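Local structure of catalase (Pseudomonas syringae, 1M7S) at residues 128-133 with 142-147. The protein decomposes hydrogen peroxide into water and oxygen with the help of a heme group, protecting the cell from peroxide damage. Numbering follows the deposited sequence.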
loop_
_atom_site.group_PDB
_atom_site.type_symbol
_atom_site.label_atom_id
_atom_site.label_comp_id
_atom_site.label_asym_id
_atom_site.label_seq_id
_atom_site.Cartn_x
_atom_site.Cartn_y
_atom_site.Cartn_z
ATOM N N THR A 128 31.235 -12.139 12.559
ATOM C CA THR A 128 30.527 -12.047 13.828
ATOM C C THR A 128 29.599 -10.815 13.729
ATOM O O THR A 128 29.842 -9.960 12.887
ATOM C CB THR A 128 31.462 -11.879 15.038
ATOM O OG1 THR A 128 32.456 -10.862 14.865
ATOM C CG2 THR A 128 32.166 -13.231 15.246
ATOM N N PHE A 129 28.681 -10.717 14.674
ATOM C CA PHE A 129 27.754 -9.572 14.689
ATOM C C PHE A 129 27.853 -8.849 16.024
ATOM O O PHE A 129 28.587 -9.300 16.926
ATOM C CB PHE A 129 26.335 -10.099 14.459
ATOM C CG PHE A 129 25.471 -9.006 13.881
ATOM C CD1 PHE A 129 24.350 -8.551 14.573
ATOM C CD2 PHE A 129 25.792 -8.452 12.655
ATOM C CE1 PHE A 129 23.581 -7.557 14.013
ATOM C CE2 PHE A 129 25.021 -7.444 12.102
ATOM C CZ PHE A 129 23.912 -6.991 12.799
ATOM N N PHE A 130 27.264 -7.673 16.141
ATOM C CA PHE A 130 27.388 -6.885 17.355
ATOM C C PHE A 130 26.505 -7.404 18.466
ATOM O O PHE A 130 26.810 -7.074 19.632
ATOM C CB PHE A 130 27.009 -5.426 17.053
ATOM C CG PHE A 130 27.712 -4.878 15.829
ATOM C CD1 PHE A 130 27.112 -4.901 14.579
ATOM C CD2 PHE A 130 28.921 -4.227 15.983
ATOM C CE1 PHE A 130 27.763 -4.365 13.476
ATOM C CE2 PHE A 130 29.573 -3.664 14.899
ATOM C CZ PHE A 130 29.005 -3.745 13.639
ATOM N N ILE A 131 25.368 -8.028 18.114
ATOM C CA ILE A 131 24.468 -8.427 19.205
ATOM C C ILE A 131 24.152 -9.920 19.096
ATOM O O ILE A 131 24.523 -10.458 18.056
ATOM C CB ILE A 131 23.141 -7.640 19.157
ATOM C CG1 ILE A 131 22.541 -7.721 17.763
ATOM C CG2 ILE A 131 23.377 -6.214 19.639
ATOM C CD1 ILE A 131 21.106 -7.163 17.640
ATOM N N ARG A 132 23.566 -10.520 20.143
ATOM C CA ARG A 132 23.348 -11.969 20.003
ATOM C C ARG A 132 21.908 -12.391 20.111
ATOM O O ARG A 132 21.675 -13.621 20.199
ATOM C CB ARG A 132 24.219 -12.664 21.086
ATOM C CG ARG A 132 23.906 -12.164 22.489
ATOM C CD ARG A 132 24.591 -12.999 23.542
ATOM N NE ARG A 132 26.036 -13.153 23.483
ATOM C CZ ARG A 132 26.825 -12.683 24.454
ATOM N NH1 ARG A 132 28.126 -12.959 24.393
ATOM N NH2 ARG A 132 26.294 -11.933 25.440
ATOM N N ASP A 133 20.974 -11.417 20.233
ATOM C CA ASP A 133 19.567 -11.797 20.331
ATOM C C ASP A 133 18.799 -10.844 19.441
ATOM O O ASP A 133 19.028 -9.644 19.573
ATOM C CB ASP A 133 19.061 -11.805 21.792
ATOM C CG ASP A 133 17.675 -12.381 21.958
ATOM O OD1 ASP A 133 16.752 -11.976 21.191
ATOM O OD2 ASP A 133 17.394 -13.251 22.858
ATOM N N HIS A 142 18.535 1.391 15.266
ATOM C CA HIS A 142 18.200 2.798 15.593
ATOM C C HIS A 142 19.387 3.548 16.175
ATOM O O HIS A 142 19.598 4.746 15.822
ATOM C CB HIS A 142 17.052 2.798 16.641
ATOM C CG HIS A 142 15.727 2.394 16.046
ATOM N ND1 HIS A 142 14.552 2.396 16.751
ATOM C CD2 HIS A 142 15.407 1.996 14.789
ATOM C CE1 HIS A 142 13.563 1.990 15.952
ATOM N NE2 HIS A 142 14.057 1.764 14.754
ATOM N N ALA A 143 20.189 2.937 17.011
ATOM C CA ALA A 143 21.382 3.569 17.573
ATOM C C ALA A 143 22.456 3.832 16.534
ATOM O O ALA A 143 23.121 4.846 16.672
ATOM C CB ALA A 143 21.970 2.761 18.727
ATOM N N PHE A 144 22.708 2.885 15.599
ATOM C CA PHE A 144 23.667 3.104 14.532
ATOM C C PHE A 144 23.249 4.121 13.484
ATOM O O PHE A 144 24.125 4.794 12.875
ATOM C CB PHE A 144 23.809 1.784 13.729
ATOM C CG PHE A 144 24.916 0.851 14.157
ATOM C CD1 PHE A 144 24.628 -0.491 14.362
ATOM C CD2 PHE A 144 26.215 1.282 14.243
ATOM C CE1 PHE A 144 25.630 -1.381 14.743
ATOM C CE2 PHE A 144 27.238 0.411 14.598
ATOM C CZ PHE A 144 26.926 -0.919 14.843
ATOM N N LYS A 145 21.959 4.189 13.139
ATOM C CA LYS A 145 21.495 5.054 12.058
ATOM C C LYS A 145 21.688 6.536 12.442
ATOM O O LYS A 145 21.871 6.803 13.619
ATOM C CB LYS A 145 19.982 4.846 11.909
ATOM C CG LYS A 145 19.523 3.525 11.274
ATOM C CD LYS A 145 19.481 3.725 9.759
ATOM C CE LYS A 145 18.933 2.386 9.183
ATOM N NZ LYS A 145 18.871 2.564 7.710
ATOM N N PRO A 146 21.576 7.445 11.500
ATOM C CA PRO A 146 21.642 8.875 11.730
ATOM C C PRO A 146 20.637 9.288 12.791
ATOM O O PRO A 146 19.588 8.687 13.028
ATOM C CB PRO A 146 21.289 9.547 10.367
ATOM C CG PRO A 146 21.702 8.447 9.406
ATOM C CD PRO A 146 21.476 7.092 10.067
ATOM N N ASP A 147 20.956 10.371 13.486
ATOM C CA ASP A 147 20.077 10.886 14.575
ATOM C C ASP A 147 18.690 11.150 13.986
ATOM O O ASP A 147 18.577 11.788 12.950
ATOM C CB ASP A 147 20.728 12.202 14.981
ATOM C CG ASP A 147 20.182 12.797 16.273
ATOM O OD1 ASP A 147 18.956 12.949 16.393
ATOM O OD2 ASP A 147 21.032 13.130 17.119
#
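F130 and F144 make a buried edge-to-face (T-shaped) aromatic contact between the loop that follows strand 117-124 and the last turn of helix 137-144. The edge of F144 points at the face of F130, with ring planes at 65° and centroids 4.9 Å apart. F144 leads with its far end: its CZ sits over the middle of the F130 ring, 3.6 Å above the plane and 3.7 Å from F130 CZ. Beside it, F144 CE1 lies 3.8 Å from F130 CD1. The CA atoms of F130 and F144 are 11.0 Å apart; the rings alone bridge the segments, with no hydrogen bond. Chi1 of F130 (-49°, CG anti to the carbonyl carbon) sends the ring toward the helix, and chi2 (95°) turns a face to F144. In the catalase fold the pair sits beside the distal heme pocket, the F130 side chain about 7 Å from that of N124 and 9 Å from that of H52, predicted active-site residues. F129 touches the heme; F130, its side chain about 8 Å from the cofactor, forms the next layer, with CD1 over the F129 ring. M140 packs on F130, while helix 169-176 brings T171 and L172 against F130 and L175 against F144.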